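PDB 7OTJ: ATP-dependent DNA helicase PIF1 from Candida albicans, which probably couples ATP hydrolysis to 5'-3' unwinding of DNA, G-quadruplexes included, and thereby maintains the stability of the nuclear and mitochondrial genomes. Local coordinates for residues E9-L12 / K13-S17; R36-I39 / K40-D44; K187-F190 / R191-G194; N203-D207 / G208-D212. All blocks are in the same frame, centred on the assembly; numbering follows the deposited sequence.

Interaction 1: residues E9-L12 / K13-S17; sequences EYVL and KQVLS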
loop_
_atom_site.group_PDB
_atom_site.type_symbol
_atom_site.label_atom_id
_atom_site.label_comp_id
_atom_site.label_asym_id
_atom_site.label_seq_id
_atom_site.Cartn_x
_atom_site.Cartn_y
_atom_site.Cartn_z
ATOM N N GLU A 9 23.917 -3.294 0.836
ATOM C CA GLU A 9 24.660 -3.308 2.093
ATOM C C GLU A 9 25.159 -1.914 2.458
ATOM O O GLU A 9 25.169 -1.541 3.638
ATOM C CB GLU A 9 25.837 -4.283 2.003
ATOM C CG GLU A 9 25.454 -5.762 2.023
ATOM C CD GLU A 9 25.019 -6.236 3.397
ATOM O OE1 GLU A 9 25.311 -5.535 4.391
ATOM O OE2 GLU A 9 24.384 -7.309 3.486
ATOM N N TYR A 10 25.578 -1.129 1.462
ATOM C CA TYR A 10 26.099 0.205 1.751
ATOM C C TYR A 10 25.019 1.112 2.328
ATOM O O TYR A 10 25.277 1.869 3.270
ATOM C CB TYR A 10 26.703 0.818 0.488
ATOM C CG TYR A 10 27.188 2.238 0.670
ATOM C CD1 TYR A 10 28.432 2.503 1.233
ATOM C CD2 TYR A 10 26.404 3.314 0.275
ATOM C CE1 TYR A 10 28.877 3.798 1.397
ATOM C CE2 TYR A 10 26.842 4.612 0.438
ATOM C CZ TYR A 10 28.078 4.850 1.000
ATOM O OH TYR A 10 28.513 6.145 1.161
ATOM N N VAL A 11 23.805 1.044 1.777
ATOM C CA VAL A 11 22.677 1.796 2.326
ATOM C C VAL A 11 22.399 1.356 3.756
ATOM O O VAL A 11 22.264 2.183 4.666
ATOM C CB VAL A 11 21.434 1.622 1.434
ATOM C CG1 VAL A 11 20.254 2.427 1.975
ATOM C CG2 VAL A 11 21.746 1.994 -0.008
ATOM N N LEU A 12 22.279 0.042 3.965
ATOM C CA LEU A 12 22.070 -0.485 5.309
ATOM C C LEU A 12 23.133 0.019 6.275
ATOM O O LEU A 12 22.820 0.399 7.409
ATOM C CB LEU A 12 22.065 -2.013 5.263
ATOM C CG LEU A 12 22.039 -2.739 6.607
ATOM C CD1 LEU A 12 20.747 -2.447 7.349
ATOM C CD2 LEU A 12 22.210 -4.227 6.404
ATOM N N LYS A 13 24.394 0.055 5.827
ATOM C CA LYS A 13 25.483 0.565 6.658
ATOM C C LYS A 13 25.245 2.013 7.060
ATOM O O LYS A 13 25.466 2.389 8.217
ATOM C CB LYS A 13 26.809 0.432 5.909
ATOM C CG LYS A 13 28.009 1.069 6.603
ATOM C CD LYS A 13 29.251 0.996 5.715
ATOM C CE LYS A 13 30.427 1.761 6.306
ATOM N NZ LYS A 13 30.903 1.154 7.577
ATOM N N GLN A 14 24.798 2.843 6.114
ATOM C CA GLN A 14 24.549 4.246 6.422
ATOM C C GLN A 14 23.383 4.401 7.388
ATOM O O GLN A 14 23.458 5.189 8.338
ATOM C CB GLN A 14 24.275 5.021 5.133
ATOM C CG GLN A 14 25.367 4.894 4.092
ATOM C CD GLN A 14 26.668 5.492 4.561
ATOM O OE1 GLN A 14 26.681 6.530 5.223
ATOM N NE2 GLN A 14 27.775 4.838 4.231
ATOM N N VAL A 15 22.302 3.652 7.167
ATOM C CA VAL A 15 21.141 3.758 8.043
ATOM C C VAL A 15 21.512 3.374 9.470
ATOM O O VAL A 15 21.120 4.048 10.428
ATOM C CB VAL A 15 19.979 2.907 7.503
ATOM C CG1 VAL A 15 18.802 2.949 8.460
ATOM C CG2 VAL A 15 19.565 3.406 6.120
ATOM N N LEU A 16 22.288 2.300 9.634
ATOM C CA LEU A 16 22.690 1.870 10.968
ATOM C C LEU A 16 23.663 2.835 11.634
ATOM O O LEU A 16 23.879 2.730 12.845
ATOM C CB LEU A 16 23.318 0.476 10.905
ATOM C CG LEU A 16 22.420 -0.671 10.428
ATOM C CD1 LEU A 16 23.186 -1.982 10.444
ATOM C CD2 LEU A 16 21.152 -0.776 11.263
ATOM N N SER A 17 24.244 3.773 10.885
ATOM C CA SER A 17 25.124 4.778 11.467
ATOM C C SER A 17 24.359 5.957 12.058
ATOM O O SER A 17 24.981 6.831 12.669
ATOM C CB SER A 17 26.104 5.288 10.414
ATOM O OG SER A 17 25.428 6.117 9.481
#

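Interaction 2: residues R36-I39 / K40-D44; sequences RSII and KSLRD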
loop_
_atom_site.group_PDB
_atom_site.type_symbol
_atom_site.label_atom_id
_atom_site.label_comp_id
_atom_site.label_asym_id
_atom_site.label_seq_id
_atom_site.Cartn_x
_atom_site.Cartn_y
_atom_site.Cartn_z
ATOM N N ARG A 36 13.309 -4.159 4.703
ATOM C CA ARG A 36 12.993 -5.171 5.705
ATOM C C ARG A 36 14.232 -5.597 6.476
ATOM O O ARG A 36 14.141 -5.908 7.668
ATOM C CB ARG A 36 12.348 -6.391 5.053
ATOM C CG ARG A 36 11.041 -6.115 4.345
ATOM C CD ARG A 36 10.362 -7.419 3.996
ATOM N NE ARG A 36 9.297 -7.233 3.022
ATOM C CZ ARG A 36 9.469 -7.302 1.709
ATOM N NH1 ARG A 36 10.655 -7.549 1.179
ATOM N NH2 ARG A 36 8.422 -7.120 0.908
ATOM N N SER A 37 15.395 -5.604 5.822
ATOM C CA SER A 37 16.631 -5.878 6.544
ATOM C C SER A 37 16.993 -4.717 7.460
ATOM O O SER A 37 17.462 -4.931 8.583
ATOM C CB SER A 37 17.767 -6.155 5.565
ATOM O OG SER A 37 17.590 -7.412 4.941
ATOM N N ILE A 38 16.812 -3.485 6.983
ATOM C CA ILE A 38 17.012 -2.313 7.832
ATOM C C ILE A 38 16.179 -2.430 9.102
ATOM O O ILE A 38 16.663 -2.174 10.211
ATOM C CB ILE A 38 16.679 -1.027 7.055
ATOM C CG1 ILE A 38 17.663 -0.832 5.901
ATOM C CG2 ILE A 38 16.703 0.163 7.994
ATOM C CD1 ILE A 38 17.301 0.313 4.980
ATOM N N ILE A 39 14.901 -2.799 8.949
ATOM C CA ILE A 39 13.994 -2.925 10.092
ATOM C C ILE A 39 14.520 -3.951 11.090
ATOM O O ILE A 39 14.604 -3.686 12.297
ATOM C CB ILE A 39 12.575 -3.275 9.606
ATOM C CG1 ILE A 39 11.989 -2.120 8.795
ATOM C CG2 ILE A 39 11.662 -3.622 10.770
ATOM C CD1 ILE A 39 10.759 -2.499 8.005
ATOM N N LYS A 40 14.864 -5.146 10.605
ATOM C CA LYS A 40 15.349 -6.206 11.485
ATOM C C LYS A 40 16.580 -5.761 12.269
ATOM O O LYS A 40 16.660 -5.956 13.488
ATOM C CB LYS A 40 15.653 -7.456 10.663
ATOM C CG LYS A 40 15.777 -8.725 11.468
ATOM C CD LYS A 40 16.080 -9.899 10.563
ATOM C CE LYS A 40 16.022 -11.200 11.333
ATOM N NZ LYS A 40 14.637 -11.478 11.799
ATOM N N SER A 41 17.552 -5.154 11.581
ATOM C CA SER A 41 18.770 -4.702 12.247
ATOM C C SER A 41 18.479 -3.564 13.219
ATOM O O SER A 41 18.918 -3.595 14.374
ATOM C CB SER A 41 19.808 -4.266 11.212
ATOM O OG SER A 41 20.302 -5.370 10.474
ATOM N N LEU A 42 17.745 -2.546 12.764
ATOM C CA LEU A 42 17.428 -1.415 13.628
ATOM C C LEU A 42 16.623 -1.825 14.855
ATOM O O LEU A 42 16.648 -1.111 15.860
ATOM C CB LEU A 42 16.677 -0.339 12.841
ATOM C CG LEU A 42 17.507 0.593 11.950
ATOM C CD1 LEU A 42 16.624 1.648 11.311
ATOM C CD2 LEU A 42 18.593 1.258 12.764
ATOM N N ARG A 43 15.944 -2.973 14.820
ATOM C CA ARG A 43 15.106 -3.382 15.941
ATOM C C ARG A 43 15.851 -4.221 16.970
ATOM O O ARG A 43 15.423 -4.267 18.129
ATOM C CB ARG A 43 13.875 -4.145 15.440
ATOM C CG ARG A 43 12.785 -3.220 14.954
ATOM C CD ARG A 43 11.513 -3.943 14.591
ATOM N NE ARG A 43 10.430 -2.989 14.387
ATOM C CZ ARG A 43 9.231 -3.299 13.917
ATOM N NH1 ARG A 43 8.933 -4.536 13.548
ATOM N NH2 ARG A 43 8.310 -2.344 13.811
ATOM N N ASP A 44 16.925 -4.908 16.572
ATOM C CA ASP A 44 17.876 -5.424 17.551
ATOM C C ASP A 44 18.362 -4.312 18.473
ATOM O O ASP A 44 18.537 -4.521 19.679
ATOM C CB ASP A 44 19.063 -6.079 16.839
ATOM C CG ASP A 44 18.699 -7.392 16.173
ATOM O OD1 ASP A 44 17.794 -8.088 16.680
ATOM O OD2 ASP A 44 19.326 -7.735 15.148
#

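Interaction 3: residues K187-F190 / R191-G194; sequences KEIF and RQKG. With ADP (adenosine-5'-diphosphate), chain E; ALF (tetrafluoroaluminate ion), chain F.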
loop_
_atom_site.group_PDB
_atom_site.type_symbol
_atom_site.label_atom_id
_atom_site.label_comp_id
_atom_site.label_asym_id
_atom_site.label_seq_id
_atom_site.Cartn_x
_atom_site.Cartn_y
_atom_site.Cartn_z
ATOM N N LYS A 187 20.987 0.960 -8.205
ATOM C CA LYS A 187 21.007 0.958 -9.663
ATOM C C LYS A 187 20.657 -0.375 -10.308
ATOM O O LYS A 187 20.261 -0.377 -11.478
ATOM C CB LYS A 187 22.383 1.403 -10.185
ATOM C CG LYS A 187 22.625 2.908 -10.110
ATOM C CD LYS A 187 24.016 3.214 -9.565
ATOM C CE LYS A 187 25.107 2.558 -10.403
ATOM N NZ LYS A 187 26.474 2.886 -9.902
ATOM N N GLU A 188 20.769 -1.496 -9.598
ATOM C CA GLU A 188 20.555 -2.811 -10.192
ATOM C C GLU A 188 19.092 -3.224 -10.050
ATOM O O GLU A 188 18.587 -3.370 -8.930
ATOM C CB GLU A 188 21.471 -3.843 -9.537
ATOM C CG GLU A 188 21.273 -5.263 -10.031
ATOM C CD GLU A 188 22.113 -6.268 -9.263
ATOM O OE1 GLU A 188 22.279 -7.404 -9.757
ATOM O OE2 GLU A 188 22.607 -5.924 -8.166
ATOM N N ILE A 189 18.433 -3.467 -11.180
ATOM C CA ILE A 189 17.020 -3.833 -11.201
ATOM C C ILE A 189 16.914 -5.351 -11.093
ATOM O O ILE A 189 17.511 -6.079 -11.891
ATOM C CB ILE A 189 16.336 -3.307 -12.472
ATOM C CG1 ILE A 189 16.172 -1.791 -12.383
ATOM C CG2 ILE A 189 14.984 -3.981 -12.706
ATOM C CD1 ILE A 189 15.586 -1.169 -13.615
ATOM N N PHE A 190 16.190 -5.826 -10.077
ATOM C CA PHE A 190 16.011 -7.248 -9.812
ATOM C C PHE A 190 14.705 -7.810 -10.358
ATOM O O PHE A 190 14.675 -8.963 -10.801
ATOM C CB PHE A 190 16.073 -7.523 -8.303
ATOM C CG PHE A 190 17.433 -7.297 -7.693
ATOM C CD1 PHE A 190 18.461 -8.202 -7.898
ATOM C CD2 PHE A 190 17.675 -6.186 -6.901
ATOM C CE1 PHE A 190 19.711 -7.996 -7.339
ATOM C CE2 PHE A 190 18.921 -5.976 -6.334
ATOM C CZ PHE A 190 19.939 -6.881 -6.554
ATOM N N ARG A 191 13.612 -7.038 -10.303
ATOM C CA ARG A 191 12.297 -7.588 -10.634
ATOM C C ARG A 191 12.239 -8.125 -12.066
ATOM O O ARG A 191 11.647 -9.183 -12.315
ATOM C CB ARG A 191 11.211 -6.535 -10.409
ATOM C CG ARG A 191 9.813 -7.047 -10.702
ATOM C CD ARG A 191 8.739 -6.025 -10.379
ATOM N NE ARG A 191 8.689 -5.678 -8.960
ATOM C CZ ARG A 191 8.724 -4.438 -8.490
ATOM N NH1 ARG A 191 8.816 -3.394 -9.298
ATOM N NH2 ARG A 191 8.651 -4.238 -7.179
ATOM N N GLN A 192 12.830 -7.412 -13.024
ATOM C CA GLN A 192 12.826 -7.845 -14.417
ATOM C C GLN A 192 14.219 -8.256 -14.895
ATOM O O GLN A 192 14.500 -8.226 -16.097
ATOM C CB GLN A 192 12.254 -6.747 -15.318
ATOM C CG GLN A 192 10.862 -6.237 -14.930
ATOM C CD GLN A 192 10.892 -5.145 -13.864
ATOM O OE1 GLN A 192 11.959 -4.721 -13.426
ATOM N NE2 GLN A 192 9.717 -4.689 -13.448
ATOM N N LYS A 193 15.081 -8.696 -13.969
ATOM C CA LYS A 193 16.505 -8.851 -14.269
ATOM C C LYS A 193 16.752 -9.784 -15.450
ATOM O O LYS A 193 17.760 -9.641 -16.154
ATOM C CB LYS A 193 17.249 -9.361 -13.036
ATOM C CG LYS A 193 18.768 -9.329 -13.168
ATOM C CD LYS A 193 19.441 -9.672 -11.850
ATOM C CE LYS A 193 20.944 -9.458 -11.925
ATOM N NZ LYS A 193 21.280 -8.040 -12.232
ATOM N N GLY A 194 15.842 -10.727 -15.698
ATOM C CA GLY A 194 16.067 -11.704 -16.750
ATOM C C GLY A 194 15.983 -11.143 -18.155
ATOM O O GLY A 194 16.486 -11.768 -19.093
HETATM P PB ADP E . 11.477 -1.973 -4.940
HETATM O O1B ADP E . 12.658 -1.068 -5.236
HETATM O O2B ADP E . 10.882 -1.825 -3.557
HETATM O O3B ADP E . 10.463 -2.044 -6.052
HETATM P PA ADP E . 11.443 -4.718 -4.167
HETATM O O1A ADP E . 12.051 -4.744 -2.788
HETATM O O2A ADP E . 9.946 -4.770 -4.335
HETATM O O3A ADP E . 12.091 -3.465 -4.954
HETATM O "O5'" ADP E . 12.060 -5.920 -5.035
HETATM C "C5'" ADP E . 11.356 -6.417 -6.167
HETATM C "C4'" ADP E . 11.801 -7.843 -6.422
HETATM O "O4'" ADP E . 13.226 -7.896 -6.484
HETATM C "C3'" ADP E . 11.364 -8.743 -5.281
HETATM O "O3'" ADP E . 10.598 -9.823 -5.817
HETATM C "C2'" ADP E . 12.639 -9.284 -4.667
HETATM O "O2'" ADP E . 12.520 -10.686 -4.406
HETATM C "C1'" ADP E . 13.703 -8.999 -5.713
HETATM N N9 ADP E . 14.977 -8.619 -5.069
HETATM C C8 ADP E . 15.177 -7.517 -4.324
HETATM N N7 ADP E . 16.459 -7.459 -3.883
HETATM C C5 ADP E . 17.097 -8.545 -4.349
HETATM C C6 ADP E . 18.468 -9.102 -4.260
HETATM N N6 ADP E . 19.437 -8.467 -3.555
HETATM N N1 ADP E . 18.716 -10.269 -4.899
HETATM C C2 ADP E . 17.760 -10.909 -5.600
HETATM N N3 ADP E . 16.500 -10.460 -5.724
HETATM C C4 ADP E . 16.114 -9.308 -5.131
HETATM AL AL ALF F . 8.789 -0.586 -6.244
HETATM F F1 ALF F . 8.591 -0.126 -4.535
HETATM F F2 ALF F . 8.983 -1.063 -7.955
HETATM F F3 ALF F . 9.969 0.743 -6.415
HETATM F F4 ALF F . 7.672 -1.968 -6.067
HETATM O O HOH W 1 6.978 1.012 -6.439
#

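Interaction 4: residues N203-D207 / G208-D212; sequences NNLRD and GNVPD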
loop_
_atom_site.group_PDB
_atom_site.type_symbol
_atom_site.label_atom_id
_atom_site.label_comp_id
_atom_site.label_asym_id
_atom_site.label_seq_id
_atom_site.Cartn_x
_atom_site.Cartn_y
_atom_site.Cartn_z
ATOM N N ASN A 203 12.764 1.661 -18.188
ATOM C CA ASN A 203 13.532 2.856 -17.842
ATOM C C ASN A 203 13.171 4.039 -18.732
ATOM O O ASN A 203 13.178 5.189 -18.275
ATOM C CB ASN A 203 15.031 2.573 -17.902
ATOM C CG ASN A 203 15.517 1.837 -16.680
ATOM O OD1 ASN A 203 14.837 1.805 -15.645
ATOM N ND2 ASN A 203 16.691 1.235 -16.787
ATOM N N ASN A 204 12.865 3.778 -20.006
ATOM C CA ASN A 204 12.523 4.853 -20.933
ATOM C C ASN A 204 11.258 5.584 -20.503
ATOM O O ASN A 204 11.072 6.757 -20.851
ATOM C CB ASN A 204 12.346 4.292 -22.351
ATOM C CG ASN A 204 13.666 3.907 -23.012
ATOM O OD1 ASN A 204 14.718 4.455 -22.694
ATOM N ND2 ASN A 204 13.605 2.966 -23.953
ATOM N N LEU A 205 10.364 4.908 -19.778
ATOM C CA LEU A 205 9.117 5.534 -19.355
ATOM C C LEU A 205 9.317 6.589 -18.271
ATOM O O LEU A 205 8.433 7.431 -18.076
ATOM C CB LEU A 205 8.143 4.465 -18.861
ATOM C CG LEU A 205 7.835 3.317 -19.828
ATOM C CD1 LEU A 205 6.912 2.314 -19.155
ATOM C CD2 LEU A 205 7.240 3.805 -21.164
ATOM N N ARG A 206 10.471 6.583 -17.595
ATOM C CA ARG A 206 10.647 7.374 -16.377
ATOM C C ARG A 206 10.520 8.871 -16.647
ATOM O O ARG A 206 9.760 9.569 -15.967
ATOM C CB ARG A 206 11.992 7.033 -15.737
ATOM C CG ARG A 206 12.060 5.593 -15.245
ATOM C CD ARG A 206 13.443 5.205 -14.752
ATOM N NE ARG A 206 13.859 5.940 -13.562
ATOM C CZ ARG A 206 13.418 5.700 -12.333
ATOM N NH1 ARG A 206 12.460 4.817 -12.102
ATOM N NH2 ARG A 206 13.952 6.362 -11.311
ATOM N N ASP A 207 11.272 9.389 -17.620
ATOM C CA ASP A 207 11.232 10.817 -17.924
ATOM C C ASP A 207 10.053 11.224 -18.801
ATOM O O ASP A 207 9.895 12.420 -19.072
ATOM C CB ASP A 207 12.536 11.270 -18.589
ATOM C CG ASP A 207 12.918 10.411 -19.767
ATOM O OD1 ASP A 207 12.789 9.172 -19.667
ATOM O OD2 ASP A 207 13.353 10.969 -20.796
ATOM N N GLY A 208 9.245 10.276 -19.281
ATOM C CA GLY A 208 8.086 10.587 -20.081
ATOM C C GLY A 208 8.303 10.480 -21.580
ATOM O O GLY A 208 7.337 10.256 -22.316
ATOM N N ASN A 209 9.536 10.657 -22.053
ATOM C CA ASN A 209 9.841 10.501 -23.472
ATOM C C ASN A 209 9.962 9.018 -23.810
ATOM O O ASN A 209 10.827 8.319 -23.272
ATOM C CB ASN A 209 11.124 11.247 -23.831
ATOM C CG ASN A 209 11.084 12.709 -23.423
ATOM O OD1 ASN A 209 10.026 13.341 -23.429
ATOM N ND2 ASN A 209 12.240 13.253 -23.061
ATOM N N VAL A 210 9.106 8.542 -24.707
ATOM C CA VAL A 210 9.038 7.123 -25.049
ATOM C C VAL A 210 9.408 6.927 -26.516
ATOM O O VAL A 210 8.667 7.373 -27.404
ATOM C CB VAL A 210 7.642 6.554 -24.757
ATOM C CG1 VAL A 210 7.567 5.089 -25.168
ATOM C CG2 VAL A 210 7.289 6.739 -23.284
ATOM N N PRO A 211 10.531 6.274 -26.817
ATOM C CA PRO A 211 10.906 6.051 -28.219
ATOM C C PRO A 211 9.905 5.145 -28.920
ATOM O O PRO A 211 9.138 4.414 -28.287
ATOM C CB PRO A 211 12.285 5.382 -28.124
ATOM C CG PRO A 211 12.765 5.657 -26.742
ATOM C CD PRO A 211 11.545 5.757 -25.882
ATOM N N ASP A 212 9.924 5.202 -30.258
ATOM C CA ASP A 212 9.000 4.399 -31.057
ATOM C C ASP A 212 9.142 2.913 -30.745
ATOM O O ASP A 212 8.141 2.210 -30.557
ATOM C CB ASP A 212 9.225 4.658 -32.553
ATOM C CG ASP A 212 9.001 6.106 -32.934
ATOM O OD1 ASP A 212 8.608 6.897 -32.050
ATOM O OD2 ASP A 212 9.226 6.459 -34.109
#

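Interaction 1: residues E9-L12 / K13-S17
Four successive i to i+4 backbone bonds, from K13 N to E9 O through to L16 N on L12 O, wind residues 9-16 into regular helix; the bond from V15 N to V11 O (2.9 Å) is nearly straight. With this scaffold fixed, side chains one turn apart meet in three separate pairs. Y10 and Q14 form the polar-aromatic one. The Y10 ring receives Q14 over a face: CG of Q14 stands 4.2 Å from the ring centroid, a CH-pi contact 20° off the normal, and the amide end follows it, with Q14 NE2 3.2 Å from Y10 CE1. Ring and amide planes are 39° apart, so the two flat groups are inclined rather than layered. The bend of the Q14 chain at chi2 (-64°) turns its amide back over the ring. L12 and L16 meet apolar to apolar, L12 CD1 lying 3.9 Å from L16 CG. V11 and V15 touch more lightly, through V11 CG1 and V15 CG2 at 4.3 Å, and turn inward, V11 onto L34, Y23 and L186. The result is an amphipathic helix laid on the parallel sheet of a RecA-like ATPase domain. Q8, just upstream on the same helix, is hydrogen-bonded to ADP, consistent with the Q motif that precedes the P-loop in such helicases.

Interaction 2: residues R36-I39 / K40-D44
The carbonyl oxygen S37 O is gripped twice by S41, by its backbone N at 3.0 Å and, weakly, by its hydroxyl OG at 3.4 Å. The S41 hydroxyl reaches back because OG sits beside its own backbone N (chi1 -69°), which brings it down the helix to the carbonyl one turn earlier; a polar side-chain atom is thus served by the helix itself. The apolar pairs exploit the same spacing. I38 and L42 lie side by side and point the same way, I38 CG2 meeting L42 CD1 at 3.6 Å. I39 and R43 also run alongside each other: the methyl I39 CG2 is 3.8 Å from R43 CD and rests over one face of the guanidinium, 3.6 Å above its plane and displaced toward the rim. The arginine chain is extended from CG to NE, and its carbon stem and flat head share this one methyl. R36 leaves the group in another direction, its NH2 bonded to N62 O. Within the fold, helix 31-45 lies beside helix 6-16 on the parallel sheet: I39 packs on V52 and I105, L42 on V50 and V103, and R43 on strand 50-54, while I38, S41 and L42 meet the neighbouring helix.

Interaction 3: residues K187-F190 / R191-G194
F190 offers one ring face to adenine and the other to E188: ADP C6 lies 3.4 Å above the F190 plane, over its centre, while E188 CG is 4.0 Å above the opposite face, displaced toward the rim. The R191 guanidinium is used at its edge, with the aluminium of the tetrafluoroaluminate in its plane. R191 NH1 gives a nearly straight bond (167°) to fluorine F2 at 2.7 Å, and R191 NH2 bonds F4 at 2.7 Å, with a weak third contact to ADP O3B. A bend at chi3 (-63°) turns the guanidinium toward the phosphate end of the nucleotide, and bonds from R191 NE to T459 OG1 and from NH1 to S481 O fix its rotation. Behind the ring, K193 NZ forms a salt bridge with E188 OE1 (2.7 Å) on the anti lone pair of that oxygen. The type I turn from F190 to K193, closed by K193 N to F190 O at 3.2 Å, brings the lysine back to the glutamate. Water 1 and ADP O3B lie on opposite sides of the aluminium, the in-line geometry expected for a mimic of the hydrolysis transition state. Since K31, Q147 and R482 also bond this ion, R191 would help balance the negative charge developing at the gamma phosphate, while F190 holds the base.

Interaction 4: residues N203-D207 / G208-D212
L205 O accepts a bond from G208 N (3.2 Å, 139°) as helix 196-204 gives way to a turn, the donor standing above the carbonyl plane rather than on a lone pair. The chain then reverses at G208, whose phi of 97° is readily adopted without a CB, since one here would run into D207 O. Beyond it, residues 209-211 are extended and come back past the helix end, N204 and V210 being the nearest CA pair at 5.9 Å. Two side-chain contacts close the loop. L205 CD2 and V210 CG2 touch at 3.6 Å, two branched chains crossing at a slant; L205 also reaches Y477, L480 and F218, and V210 rests on A215. N204 meets the proline ring at about a right angle, N204 CB lying 3.9 Å from P211 CD. The first torsion of N204 (-73°) leaves its amide beside the ring, where ND2 goes on to bond T214 OG1 in helix 212-219, which begins just after P211. R206 points elsewhere, its NH1 in a salt bridge with D144, which probably balances much of its charge, and its side chain against S26 of the P-loop. Chemically, then, side-chain packing and the one backbone bond between the two segments shape the turn, while its polar ends, D212 paired with R496 among them, join other elements.

Overall arrangement
Interactions 1 and 2 form one layer of the first RecA-like domain, their centres 11 Å apart: V15 CG1 meets I38 CG2 at 3.5 Å, and L16 CD2 meets L42 CD2 at 3.6 Å. Both helices reach ADP at their N-terminal ends, through Q8 and K31-V33, but the segments of interactions 1 and 2 stay back, the side chain of E9 about 9 Å and that of R36 about 5 Å from ADP. Interaction 3 alone grasps ADP and the fluoroaluminate directly; its centre is about 21 Å from that of interaction 1. Interaction 4 continues from it through helix 196-204, with I189 CD1 3.7 Å from N203 OD1. The side chain of R206 comes to about 7 Å from the bound tetrafluoroaluminate ion.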